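Local coordinates for BF1531-like N-terminal domain-containing protein (Bacteroides fragilis, PDB 3SLR), which is of unknown function but joins an SGNH-hydrolase-like N-terminal domain to a magnesium-binding, HAD-type phosphatase domain, and may hydrolyse ester bonds, at residues Y126-I131 / K153-L158; D99-L104 / V143-T148; V25-D30 / Y79-H84; L252-A257 / P357-D362. All blocks are in the same frame, centred on the assembly; numbering follows the deposited sequence.

Contact 1. Residues Y126-I131 / K153-L158; sequences YNYPEI and KLNYEL
N155 and Y128 each carry CG opposite the carbonyl carbon, with chi1 at -83° and -61°, and from these positions the amide reaches away from helix 147-164 while the tyrosine ring comes to lie against it. The pair sits in the beta-alpha-beta unit formed by strand 122-126, helix 147-164 and strand 168-171 of the parallel sheet in the SGNH-hydrolase-like domain, and ties the loop leaving the first strand to the connecting helix. The evidence is a two-bond grip on one residue. N155 OD1 accepts from Y128 N at 3.1 Å, with an N-H...O angle of 157°, and N155 ND2 donates to Y128 O at 2.8 Å. Each donor lies in the plane of the accepting carbonyl and points at one of the oxygen's lone pairs, which fixes the rotation of the amide.

Beside this grip the ring of Y128 is packed by leucines. L154 CD2 stands over one face, offset toward the rim, 3.8 Å from the centroid of the Y128 ring, a CH-pi contact; L158 CD1 meets the ring edge, 3.7 Å from Y128 CE1. The hydroxyl of Y128 is hydrogen-bonded to Y125 and R108. N127, whose amide is also hydrogen-bonded to A174 and N172, is linked to the helix through water: N127 ND2 donates to a water at 3.0 Å, and that water donates to N155 O at 2.8 Å.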
loop_
_atom_site.group_PDB
_atom_site.type_symbol
_atom_site.label_atom_id
_atom_site.label_comp_id
_atom_site.label_asym_id
_atom_site.label_seq_id
_atom_site.Cartn_x
_atom_site.Cartn_y
_atom_site.Cartn_z
ATOM N N TYR A 126 -3.978 -10.906 -5.671
ATOM C CA TYR A 126 -2.666 -10.359 -6.031
ATOM C C TYR A 126 -2.507 -10.336 -7.541
ATOM O O TYR A 126 -2.686 -11.359 -8.188
ATOM C CB TYR A 126 -1.521 -11.187 -5.420
ATOM C CG TYR A 126 -1.555 -11.250 -3.910
ATOM C CD1 TYR A 126 -1.881 -12.427 -3.254
ATOM C CD2 TYR A 126 -1.280 -10.117 -3.137
ATOM C CE1 TYR A 126 -1.921 -12.485 -1.867
ATOM C CE2 TYR A 126 -1.328 -10.171 -1.748
ATOM C CZ TYR A 126 -1.645 -11.357 -1.121
ATOM O OH TYR A 126 -1.699 -11.417 0.266
ATOM N N ASN A 127 -2.184 -9.177 -8.110
ATOM C CA ASN A 127 -1.877 -9.129 -9.531
ATOM C C ASN A 127 -0.453 -9.612 -9.781
ATOM O O ASN A 127 0.201 -10.136 -8.868
ATOM C CB ASN A 127 -2.159 -7.744 -10.154
ATOM C CG ASN A 127 -1.295 -6.638 -9.577
ATOM O OD1 ASN A 127 -0.454 -6.873 -8.692
ATOM N ND2 ASN A 127 -1.493 -5.410 -10.081
ATOM N N TYR A 128 0.027 -9.440 -11.007
ATOM C CA TYR A 128 1.182 -10.207 -11.490
ATOM C C TYR A 128 2.416 -9.360 -11.821
ATOM O O TYR A 128 2.446 -8.668 -12.840
ATOM C CB TYR A 128 0.782 -10.996 -12.746
ATOM C CG TYR A 128 -0.332 -12.011 -12.546
ATOM C CD1 TYR A 128 -1.667 -11.653 -12.698
ATOM C CD2 TYR A 128 -0.037 -13.334 -12.237
ATOM C CE1 TYR A 128 -2.691 -12.597 -12.512
ATOM C CE2 TYR A 128 -1.033 -14.278 -12.081
ATOM C CZ TYR A 128 -2.356 -13.905 -12.213
ATOM O OH TYR A 128 -3.335 -14.858 -12.035
ATOM N N PRO A 129 3.460 -9.427 -10.978
ATOM C CA PRO A 129 4.701 -8.751 -11.383
ATOM C C PRO A 129 5.279 -9.419 -12.626
ATOM O O PRO A 129 5.263 -10.652 -12.740
ATOM C CB PRO A 129 5.653 -8.983 -10.201
ATOM C CG PRO A 129 4.782 -9.497 -9.064
ATOM C CD PRO A 129 3.586 -10.146 -9.699
ATOM N N GLU A 130 5.804 -8.630 -13.551
ATOM C CA GLU A 130 6.303 -9.230 -14.783
ATOM C C GLU A 130 7.588 -10.024 -14.546
ATOM O O GLU A 130 8.520 -9.534 -13.916
ATOM C CB GLU A 130 6.524 -8.168 -15.862
ATOM C CG GLU A 130 7.087 -8.759 -17.181
ATOM C CD GLU A 130 7.283 -7.714 -18.263
ATOM O OE1 GLU A 130 6.741 -6.598 -18.115
ATOM O OE2 GLU A 130 7.988 -8.014 -19.261
ATOM N N ILE A 131 7.621 -11.262 -15.029
ATOM C CA ILE A 131 8.893 -11.949 -15.204
ATOM C C ILE A 131 9.188 -11.905 -16.697
ATOM O O ILE A 131 8.476 -12.508 -17.491
ATOM C CB ILE A 131 8.855 -13.410 -14.704
ATOM C CG1 ILE A 131 8.523 -13.464 -13.207
ATOM C CG2 ILE A 131 10.198 -14.114 -15.002
ATOM C CD1 ILE A 131 8.182 -14.863 -12.717
ATOM N N LYS A 153 -1.582 -7.771 -20.886
ATOM C CA LYS A 153 -3.024 -7.840 -21.121
ATOM C C LYS A 153 -3.763 -8.255 -19.844
ATOM O O LYS A 153 -4.748 -7.624 -19.439
ATOM C CB LYS A 153 -3.326 -8.838 -22.254
ATOM C CG LYS A 153 -4.812 -9.152 -22.442
ATOM C CD LYS A 153 -5.023 -10.105 -23.626
ATOM C CE LYS A 153 -6.460 -10.625 -23.688
ATOM N NZ LYS A 153 -6.674 -11.522 -24.871
ATOM N N LEU A 154 -3.293 -9.330 -19.216
ATOM C CA LEU A 154 -3.917 -9.830 -17.990
ATOM C C LEU A 154 -4.010 -8.757 -16.896
ATOM O O LEU A 154 -5.065 -8.570 -16.301
ATOM C CB LEU A 154 -3.166 -11.062 -17.479
ATOM C CG LEU A 154 -3.609 -11.725 -16.168
ATOM C CD1 LEU A 154 -5.075 -12.134 -16.218
ATOM C CD2 LEU A 154 -2.727 -12.931 -15.889
ATOM N N ASN A 155 -2.913 -8.056 -16.622
ATOM C CA ASN A 155 -2.923 -7.077 -15.531
ATOM C C ASN A 155 -3.856 -5.914 -15.827
ATOM O O ASN A 155 -4.515 -5.377 -14.924
ATOM C CB ASN A 155 -1.513 -6.568 -15.223
ATOM C CG ASN A 155 -0.755 -7.502 -14.318
ATOM O OD1 ASN A 155 -1.321 -8.046 -13.372
ATOM N ND2 ASN A 155 0.524 -7.723 -14.613
ATOM N N TYR A 156 -3.916 -5.528 -17.096
ATOM C CA TYR A 156 -4.820 -4.462 -17.519
ATOM C C TYR A 156 -6.277 -4.872 -17.319
ATOM O O TYR A 156 -7.054 -4.150 -16.698
ATOM C CB TYR A 156 -4.560 -4.066 -18.977
ATOM C CG TYR A 156 -5.588 -3.100 -19.543
ATOM C CD1 TYR A 156 -5.731 -1.817 -19.024
ATOM C CD2 TYR A 156 -6.412 -3.480 -20.597
ATOM C CE1 TYR A 156 -6.678 -0.936 -19.538
ATOM C CE2 TYR A 156 -7.354 -2.617 -21.117
ATOM C CZ TYR A 156 -7.484 -1.348 -20.585
ATOM O OH TYR A 156 -8.426 -0.507 -21.114
ATOM N N GLU A 157 -6.642 -6.043 -17.827
ATOM C CA GLU A 157 -8.026 -6.503 -17.706
ATOM C C GLU A 157 -8.428 -6.804 -16.262
ATOM O O GLU A 157 -9.587 -6.649 -15.898
ATOM C CB GLU A 157 -8.278 -7.723 -18.598
ATOM C CG GLU A 157 -8.152 -7.426 -20.089
ATOM C CD GLU A 157 -9.126 -6.360 -20.586
ATOM O OE1 GLU A 157 -10.068 -5.985 -19.846
ATOM O OE2 GLU A 157 -8.947 -5.894 -21.731
ATOM N N LEU A 158 -7.474 -7.234 -15.436
ATOM C CA LEU A 158 -7.752 -7.422 -14.019
ATOM C C LEU A 158 -8.216 -6.122 -13.394
ATOM O O LEU A 158 -9.106 -6.111 -12.547
ATOM C CB LEU A 158 -6.516 -7.927 -13.272
ATOM C CG LEU A 158 -6.241 -9.423 -13.289
ATOM C CD1 LEU A 158 -4.882 -9.673 -12.641
ATOM C CD2 LEU A 158 -7.356 -10.178 -12.559
HETATM O O HOH W 1 -3.355 -5.628 -12.434
#

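Contact 2. Residues D99-L104 / V143-T148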
loop_
_atom_site.group_PDB
_atom_site.type_symbol
_atom_site.label_atom_id
_atom_site.label_comp_id
_atom_site.label_asym_id
_atom_site.label_seq_id
_atom_site.Cartn_x
_atom_site.Cartn_y
_atom_site.Cartn_z
ATOM N N ASP A 99 -1.528 -21.670 -29.868
ATOM C CA ASP A 99 -2.976 -21.505 -29.790
ATOM C C ASP A 99 -3.454 -21.309 -28.349
ATOM O O ASP A 99 -4.274 -20.433 -28.076
ATOM C CB ASP A 99 -3.731 -22.645 -30.497
ATOM C CG ASP A 99 -3.278 -24.035 -30.052
ATOM O OD1 ASP A 99 -2.798 -24.183 -28.908
ATOM O OD2 ASP A 99 -3.419 -24.990 -30.852
ATOM N N LEU A 100 -2.925 -22.104 -27.422
ATOM C CA LEU A 100 -3.314 -21.982 -26.027
ATOM C C LEU A 100 -2.630 -20.808 -25.332
ATOM O O LEU A 100 -3.194 -20.221 -24.411
ATOM C CB LEU A 100 -3.064 -23.285 -25.263
ATOM C CG LEU A 100 -4.225 -24.283 -25.275
ATOM C CD1 LEU A 100 -4.753 -24.480 -26.683
ATOM C CD2 LEU A 100 -3.795 -25.615 -24.675
ATOM N N GLN A 101 -1.420 -20.467 -25.772
ATOM C CA GLN A 101 -0.714 -19.321 -25.205
ATOM C C GLN A 101 -1.479 -18.041 -25.496
ATOM O O GLN A 101 -1.536 -17.138 -24.665
ATOM C CB GLN A 101 0.718 -19.222 -25.749
ATOM C CG GLN A 101 1.628 -20.370 -25.305
ATOM C CD GLN A 101 3.005 -20.313 -25.936
ATOM O OE1 GLN A 101 3.161 -19.927 -27.099
ATOM N NE2 GLN A 101 4.020 -20.711 -25.174
ATOM N N ASN A 102 -2.071 -17.969 -26.685
ATOM C CA ASN A 102 -2.870 -16.812 -27.080
ATOM C C ASN A 102 -4.084 -16.626 -26.182
ATOM O O ASN A 102 -4.704 -15.561 -26.169
ATOM C CB ASN A 102 -3.325 -16.953 -28.538
ATOM C CG ASN A 102 -2.397 -16.263 -29.504
ATOM O OD1 ASN A 102 -2.054 -15.097 -29.321
ATOM N ND2 ASN A 102 -1.977 -16.983 -30.543
ATOM N N LYS A 103 -4.416 -17.668 -25.424
ATOM C CA LYS A 103 -5.587 -17.649 -24.556
ATOM C C LYS A 103 -5.206 -17.595 -23.079
ATOM O O LYS A 103 -6.070 -17.743 -22.218
ATOM C CB LYS A 103 -6.448 -18.897 -24.798
ATOM C CG LYS A 103 -7.113 -18.942 -26.166
ATOM C CD LYS A 103 -7.856 -20.246 -26.383
ATOM C CE LYS A 103 -8.449 -20.312 -27.786
ATOM N NZ LYS A 103 -8.775 -21.715 -28.190
ATOM N N LEU A 104 -3.921 -17.399 -22.783
ATOM C CA LEU A 104 -3.452 -17.435 -21.391
ATOM C C LEU A 104 -4.199 -16.419 -20.532
ATOM O O LEU A 104 -4.824 -16.764 -19.532
ATOM C CB LEU A 104 -1.946 -17.157 -21.310
ATOM C CG LEU A 104 -1.314 -17.395 -19.929
ATOM C CD1 LEU A 104 -1.207 -18.883 -19.643
ATOM C CD2 LEU A 104 0.049 -16.746 -19.838
ATOM N N VAL A 143 4.436 -9.862 -30.272
ATOM C CA VAL A 143 4.012 -11.251 -30.384
ATOM C C VAL A 143 2.904 -11.537 -29.370
ATOM O O VAL A 143 3.157 -11.636 -28.166
ATOM C CB VAL A 143 5.190 -12.229 -30.152
ATOM C CG1 VAL A 143 4.719 -13.681 -30.290
ATOM C CG2 VAL A 143 6.332 -11.945 -31.118
ATOM N N GLN A 144 1.670 -11.650 -29.854
ATOM C CA GLN A 144 0.537 -11.842 -28.952
ATOM C C GLN A 144 0.680 -13.043 -28.017
ATOM O O GLN A 144 0.235 -13.002 -26.870
ATOM C CB GLN A 144 -0.772 -11.961 -29.733
ATOM C CG GLN A 144 -1.406 -10.649 -30.115
ATOM C CD GLN A 144 -2.869 -10.830 -30.475
ATOM O OE1 GLN A 144 -3.205 -11.121 -31.625
ATOM N NE2 GLN A 144 -3.746 -10.684 -29.486
ATOM N N SER A 145 1.296 -14.115 -28.501
ATOM C CA SER A 145 1.368 -15.336 -27.703
ATOM C C SER A 145 2.502 -15.297 -26.675
ATOM O O SER A 145 2.655 -16.237 -25.899
ATOM C CB SER A 145 1.553 -16.553 -28.615
ATOM O OG SER A 145 2.774 -16.447 -29.325
ATOM N N SER A 146 3.300 -14.229 -26.675
ATOM C CA SER A 146 4.443 -14.147 -25.755
ATOM C C SER A 146 3.958 -13.987 -24.322
ATOM O O SER A 146 2.846 -13.491 -24.087
ATOM C CB SER A 146 5.384 -12.994 -26.117
ATOM O OG SER A 146 4.844 -11.739 -25.757
ATOM N N PHE A 147 4.781 -14.404 -23.358
ATOM C CA PHE A 147 4.388 -14.282 -21.956
ATOM C C PHE A 147 4.274 -12.817 -21.566
ATOM O O PHE A 147 3.374 -12.441 -20.823
ATOM C CB PHE A 147 5.358 -15.002 -21.016
ATOM C CG PHE A 147 4.864 -15.093 -19.583
ATOM C CD1 PHE A 147 3.840 -15.966 -19.244
ATOM C CD2 PHE A 147 5.418 -14.301 -18.587
ATOM C CE1 PHE A 147 3.380 -16.057 -17.932
ATOM C CE2 PHE A 147 4.961 -14.383 -17.271
ATOM C CZ PHE A 147 3.951 -15.266 -16.943
ATOM N N THR A 148 5.190 -11.993 -22.060
ATOM C CA THR A 148 5.165 -10.560 -21.751
ATOM C C THR A 148 3.883 -9.886 -22.235
ATOM O O THR A 148 3.264 -9.118 -21.494
ATOM C CB THR A 148 6.400 -9.862 -22.313
ATOM O OG1 THR A 148 7.516 -10.141 -21.453
ATOM C CG2 THR A 148 6.192 -8.359 -22.376
HETATM O O HOH W 2 4.632 -17.928 -27.966
#
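Q101 and S145 form the closer-packed part of this contact, where the turn after helix 98-101 meets the turn before helix 147-164. The backbones approach to 4.5 Å between N102 CA and S145 CA, near enough for side chains to lie directly on main chain: Q101 CB rests 3.6 Å from S145 O and 4.0 Å from S145 CB. At the polar edge of this pair a water bridges Q101 OE1, to which it donates at 2.6 Å, and S145 OG at 2.7 Å, with a weaker link to S145 O. Deeper in, L104 CD2 approaches the ring of F147 obliquely, 3.9 Å from CE1. With chi1 of -171° for L104 and -170° for F147, both side chains have CG opposite the backbone N, and both pack on helix 86-94. H93 of that helix also donates to S145 O and receives Q101 NE2 on its carbonyl.

The rim at N102 and Q144 is looser. N102 OD1 touches Q144 at its CB, 3.4 Å away, the side chains crossing at about a right angle, and Q144 itself is exposed.

Each backbone makes a type I turn, Q101 to L104 and V143 to S146, and each turn leads into a helix. K103 takes the N-cap position of helix 104-118, whereas S146 caps helix 147-164 with its side chain on Y149 N: two turn-to-helix junctions set side by side, the second a classical serine N-cap.

Contact 3. Residues V25-D30 / Y79-H84; sequences VALLGD and YTIIFH
I81 is the bump that fills the hollow between V25 and L27, on two neighbouring strands of the five-stranded parallel sheet at the heart of the SGNH-hydrolase-like domain. Its torsion (chi1 -57°) sends the two branches apart: CD1 reaches V25 CG1 at 3.5 Å, and CG2 meets L27 CD1 at 3.6 Å. The opposite face of the sheet reverses the roles. There L28 is the bump, its CD1 lying 3.9 Å from both T80 CG2 and I82 CD1, while the small A26 takes up little room beside T80.

The backbones that carry these shapes run parallel, 15° apart, joined by five backbone hydrogen bonds, from A26 N to Y79 O at one end to D30 N to F83 O at the other. The tightest is I81 N to A26 O at 2.7 Å, almost straight at 176°. Where G29 lies opposite F83, no side chain intervenes on the glycine, and its CA comes to 3.1 Å from F83 O.

At the C-terminal end D30 meets the ring edge of H84, whose own nitrogens are hydrogen-bonded to Y125 and E62; D30 OD1 is also hydrogen-bonded to S85. A water over the centre of the F83 ring donates to D30 OD1 at 2.8 Å and to F83 O at 3.0 Å.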
loop_
_atom_site.group_PDB
_atom_site.type_symbol
_atom_site.label_atom_id
_atom_site.label_comp_id
_atom_site.label_asym_id
_atom_site.label_seq_id
_atom_site.Cartn_x
_atom_site.Cartn_y
_atom_site.Cartn_z
ATOM N N VAL A 25 -10.775 -15.304 7.233
ATOM C CA VAL A 25 -9.988 -15.070 6.024
ATOM C C VAL A 25 -9.552 -16.399 5.409
ATOM O O VAL A 25 -8.886 -17.209 6.062
ATOM C CB VAL A 25 -8.736 -14.237 6.345
ATOM C CG1 VAL A 25 -7.873 -14.038 5.081
ATOM C CG2 VAL A 25 -9.132 -12.892 6.945
ATOM N N ALA A 26 -9.952 -16.635 4.163
ATOM C CA ALA A 26 -9.460 -17.797 3.416
ATOM C C ALA A 26 -8.266 -17.382 2.545
ATOM O O ALA A 26 -8.269 -16.314 1.934
ATOM C CB ALA A 26 -10.562 -18.375 2.545
ATOM N N LEU A 27 -7.249 -18.230 2.500
ATOM C CA LEU A 27 -6.088 -17.977 1.653
ATOM C C LEU A 27 -5.838 -19.198 0.779
ATOM O O LEU A 27 -5.704 -20.318 1.282
ATOM C CB LEU A 27 -4.861 -17.696 2.517
ATOM C CG LEU A 27 -3.517 -17.596 1.798
ATOM C CD1 LEU A 27 -3.483 -16.385 0.848
ATOM C CD2 LEU A 27 -2.394 -17.518 2.825
ATOM N N LEU A 28 -5.795 -18.982 -0.532
ATOM C CA LEU A 28 -5.572 -20.065 -1.487
ATOM C C LEU A 28 -4.517 -19.627 -2.499
ATOM O O LEU A 28 -4.650 -18.573 -3.121
ATOM C CB LEU A 28 -6.874 -20.412 -2.217
ATOM C CG LEU A 28 -8.123 -20.667 -1.365
ATOM C CD1 LEU A 28 -8.844 -19.354 -1.080
ATOM C CD2 LEU A 28 -9.064 -21.618 -2.071
ATOM N N GLY A 29 -3.478 -20.436 -2.677
ATOM C CA GLY A 29 -2.395 -20.061 -3.573
ATOM C C GLY A 29 -1.842 -21.228 -4.359
ATOM O O GLY A 29 -2.129 -22.385 -4.034
ATOM N N ASP A 30 -1.061 -20.934 -5.398
ATOM C CA ASP A 30 -0.426 -21.993 -6.188
ATOM C C ASP A 30 1.067 -22.159 -5.873
ATOM O O ASP A 30 1.788 -22.889 -6.559
ATOM C CB ASP A 30 -0.684 -21.834 -7.699
ATOM C CG ASP A 30 -0.169 -20.506 -8.273
ATOM O OD1 ASP A 30 0.734 -19.869 -7.696
ATOM O OD2 ASP A 30 -0.662 -20.113 -9.347
ATOM N N TYR A 79 -13.283 -12.750 3.987
ATOM C CA TYR A 79 -12.366 -12.357 2.912
ATOM C C TYR A 79 -11.749 -13.589 2.291
ATOM O O TYR A 79 -11.468 -14.558 2.988
ATOM C CB TYR A 79 -11.259 -11.446 3.448
ATOM C CG TYR A 79 -11.782 -10.111 3.899
ATOM C CD1 TYR A 79 -12.269 -9.935 5.181
ATOM C CD2 TYR A 79 -11.814 -9.030 3.028
ATOM C CE1 TYR A 79 -12.770 -8.706 5.596
ATOM C CE2 TYR A 79 -12.314 -7.806 3.430
ATOM C CZ TYR A 79 -12.788 -7.651 4.712
ATOM O OH TYR A 79 -13.283 -6.425 5.112
ATOM N N THR A 80 -11.543 -13.542 0.978
ATOM C CA THR A 80 -10.903 -14.626 0.239
ATOM C C THR A 80 -9.689 -14.049 -0.482
ATOM O O THR A 80 -9.822 -13.215 -1.365
ATOM C CB THR A 80 -11.865 -15.257 -0.793
ATOM O OG1 THR A 80 -12.939 -15.916 -0.102
ATOM C CG2 THR A 80 -11.148 -16.283 -1.663
ATOM N N ILE A 81 -8.508 -14.478 -0.075
ATOM C CA ILE A 81 -7.275 -14.008 -0.675
ATOM C C ILE A 81 -6.773 -15.084 -1.623
ATOM O O ILE A 81 -6.542 -16.229 -1.219
ATOM C CB ILE A 81 -6.204 -13.735 0.395
ATOM C CG1 ILE A 81 -6.715 -12.722 1.419
ATOM C CG2 ILE A 81 -4.893 -13.268 -0.259
ATOM C CD1 ILE A 81 -5.828 -12.608 2.625
ATOM N N ILE A 82 -6.626 -14.719 -2.890
ATOM C CA ILE A 82 -6.097 -15.640 -3.898
ATOM C C ILE A 82 -4.696 -15.195 -4.293
ATOM O O ILE A 82 -4.479 -14.028 -4.647
ATOM C CB ILE A 82 -6.965 -15.642 -5.179
ATOM C CG1 ILE A 82 -8.449 -15.880 -4.850
ATOM C CG2 ILE A 82 -6.426 -16.653 -6.205
ATOM C CD1 ILE A 82 -8.768 -17.270 -4.339
ATOM N N PHE A 83 -3.750 -16.124 -4.244
ATOM C CA PHE A 83 -2.388 -15.844 -4.676
ATOM C C PHE A 83 -2.011 -16.759 -5.840
ATOM O O PHE A 83 -1.507 -17.865 -5.633
ATOM C CB PHE A 83 -1.415 -16.049 -3.507
ATOM C CG PHE A 83 -0.003 -15.622 -3.809
ATOM C CD1 PHE A 83 0.290 -14.871 -4.943
ATOM C CD2 PHE A 83 1.030 -15.964 -2.941
ATOM C CE1 PHE A 83 1.595 -14.470 -5.212
ATOM C CE2 PHE A 83 2.326 -15.566 -3.186
ATOM C CZ PHE A 83 2.620 -14.816 -4.329
ATOM N N HIS A 84 -2.315 -16.311 -7.056
ATOM C CA HIS A 84 -1.798 -16.910 -8.283
ATOM C C HIS A 84 -0.469 -16.226 -8.599
ATOM O O HIS A 84 -0.431 -15.013 -8.813
ATOM C CB HIS A 84 -2.747 -16.625 -9.447
ATOM C CG HIS A 84 -3.882 -17.591 -9.576
ATOM N ND1 HIS A 84 -5.154 -17.192 -9.928
ATOM C CD2 HIS A 84 -3.930 -18.941 -9.461
ATOM C CE1 HIS A 84 -5.942 -18.249 -10.000
ATOM N NE2 HIS A 84 -5.220 -19.323 -9.727
HETATM O O HOH W 3 1.388 -18.445 -5.382
#

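Contact 4. Residues L252-A257 / P357-D362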
loop_
_atom_site.group_PDB
_atom_site.type_symbol
_atom_site.label_atom_id
_atom_site.label_comp_id
_atom_site.label_asym_id
_atom_site.label_seq_id
_atom_site.Cartn_x
_atom_site.Cartn_y
_atom_site.Cartn_z
ATOM N N LEU A 252 18.321 22.528 -10.805
ATOM C CA LEU A 252 19.030 21.469 -10.107
ATOM C C LEU A 252 19.032 21.693 -8.607
ATOM O O LEU A 252 19.023 22.832 -8.139
ATOM C CB LEU A 252 20.465 21.357 -10.624
ATOM C CG LEU A 252 20.596 21.122 -12.127
ATOM C CD1 LEU A 252 22.069 21.065 -12.506
ATOM C CD2 LEU A 252 19.860 19.848 -12.549
ATOM N N GLY A 253 19.019 20.601 -7.850
ATOM C CA GLY A 253 19.172 20.707 -6.415
ATOM C C GLY A 253 17.926 20.334 -5.646
ATOM O O GLY A 253 16.874 20.099 -6.231
ATOM N N ILE A 254 18.044 20.326 -4.323
ATOM C CA ILE A 254 17.009 19.762 -3.455
ATOM C C ILE A 254 15.608 20.387 -3.585
ATOM O O ILE A 254 14.610 19.736 -3.279
ATOM C CB ILE A 254 17.464 19.759 -1.983
ATOM C CG1 ILE A 254 16.717 18.682 -1.200
ATOM C CG2 ILE A 254 17.289 21.134 -1.357
ATOM C CD1 ILE A 254 16.996 17.265 -1.686
ATOM N N GLY A 255 15.531 21.631 -4.047
ATOM C CA GLY A 255 14.254 22.293 -4.260
ATOM C C GLY A 255 13.325 21.502 -5.159
ATOM O O GLY A 255 12.095 21.508 -4.995
ATOM N N LYS A 256 13.911 20.809 -6.126
ATOM C CA LYS A 256 13.124 19.971 -7.022
ATOM C C LYS A 256 12.461 18.805 -6.279
ATOM O O LYS A 256 11.335 18.406 -6.603
ATOM C CB LYS A 256 13.986 19.463 -8.184
ATOM C CG LYS A 256 13.227 18.539 -9.113
ATOM C CD LYS A 256 14.054 18.107 -10.306
ATOM C CE LYS A 256 15.259 17.284 -9.898
ATOM N NZ LYS A 256 16.160 17.060 -11.058
ATOM N N ALA A 257 13.152 18.244 -5.293
ATOM C CA ALA A 257 12.565 17.170 -4.488
ATOM C C ALA A 257 11.352 17.662 -3.701
ATOM O O ALA A 257 10.365 16.927 -3.541
ATOM C CB ALA A 257 13.600 16.549 -3.543
ATOM N N PRO A 357 13.287 9.768 6.436
ATOM C CA PRO A 357 14.749 9.752 6.354
ATOM C C PRO A 357 15.287 11.177 6.394
ATOM O O PRO A 357 14.531 12.123 6.183
ATOM C CB PRO A 357 15.009 9.132 4.977
ATOM C CG PRO A 357 13.804 9.522 4.164
ATOM C CD PRO A 357 12.649 9.440 5.147
ATOM N N GLU A 358 16.577 11.334 6.660
ATOM C CA GLU A 358 17.143 12.668 6.801
ATOM C C GLU A 358 17.200 13.458 5.487
ATOM O O GLU A 358 17.022 14.682 5.472
ATOM C CB GLU A 358 18.514 12.593 7.475
ATOM C CG GLU A 358 18.669 13.592 8.610
ATOM C CD GLU A 358 19.526 13.068 9.748
ATOM O OE1 GLU A 358 19.698 11.831 9.855
ATOM O OE2 GLU A 358 20.029 13.901 10.533
ATOM N N ASP A 359 17.430 12.765 4.379
ATOM C CA ASP A 359 17.545 13.437 3.091
ATOM C C ASP A 359 16.175 13.608 2.431
ATOM O O ASP A 359 15.489 12.622 2.159
ATOM C CB ASP A 359 18.468 12.620 2.185
ATOM C CG ASP A 359 18.885 13.368 0.936
ATOM O OD1 ASP A 359 18.138 14.258 0.473
ATOM O OD2 ASP A 359 19.971 13.042 0.405
ATOM N N PRO A 360 15.764 14.859 2.184
ATOM C CA PRO A 360 14.458 15.108 1.561
ATOM C C PRO A 360 14.295 14.431 0.200
ATOM O O PRO A 360 13.168 14.157 -0.220
ATOM C CB PRO A 360 14.430 16.635 1.417
ATOM C CG PRO A 360 15.322 17.118 2.505
ATOM C CD PRO A 360 16.442 16.120 2.547
ATOM N N GLY A 361 15.407 14.171 -0.483
ATOM C CA GLY A 361 15.368 13.488 -1.764
ATOM C C GLY A 361 14.885 12.055 -1.633
ATOM O O GLY A 361 14.570 11.404 -2.628
ATOM N N ASP A 362 14.819 11.572 -0.398
ATOM C CA ASP A 362 14.415 10.198 -0.120
ATOM C C ASP A 362 13.039 10.103 0.541
ATOM O O ASP A 362 12.567 9.002 0.801
ATOM C CB ASP A 362 15.443 9.522 0.801
ATOM C CG ASP A 362 16.775 9.273 0.113
ATOM O OD1 ASP A 362 16.798 9.205 -1.135
ATOM O OD2 ASP A 362 17.797 9.132 0.821
#
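D359 O receives the N-H of D362 at 2.8 Å, the shortest polar bond here, and the same residue's OD1, which touches I254 CD1, takes the N-H of G361 at 2.9 Å. The second bond makes an Asx turn: the oxygen accepts from the backbone N two residues on, at an N-H...O angle of 157° and from above the carboxylate plane. Both bonds lie within 357-362 and shape this loop, while the contact itself is van der Waals packing of the I254 and A257 side chains on the turn, with no polar bond between the two segments.

I254 supplies most of that packing. Its CG1 lies opposite the backbone N (chi1 -156°), which extends the branch over the turn. I254 CD1 then sits 3.7 Å from G361 N and 3.9 Å from D359 OD1, beside the bond closing the turn. One carbon back, I254 CG1 meets P360 CB at 4.0 Å, crossing near a right angle. A257 adds its methyl: CB lies 4.0 Å from G361 CA. Only 139 Å² is buried in this surface contact.

P360 is near the metal site but not part of it: its side chain is about 7 Å from that of D336, which binds magnesium with D228 and D230, and about 10 Å from the bound magnesium. In the fold, the start of helix 255-270 meets the loop that follows helix 338-347 and leads into helix 363-368, where Y363 and Y366 receive P357.

How the contacts relate
From the N terminus, contact 3 closes first, pairing strand 22-29 with strand 79-83 across a loop that carries strand 50-55. Contacts 1 and 2 follow, and they cross: 99-104, 126-131, 143-148 and 153-158 alternate between them. Both use helix 147-164, and they touch through E130 OE2 and T148 OG1, probably hydrogen-bonded. Contact 1 also reaches contact 3, because the Y126 ring packs on I81 and F83, so these three form one connected cluster binding the parallel sheet to its covering helices. Contact 4 comes last, in the phosphatase domain, with nearest atoms about 22 Å from contact 1; its 252-362 closure encloses strands 274-280, 305-309 and 331-334 and the magnesium ligand D336.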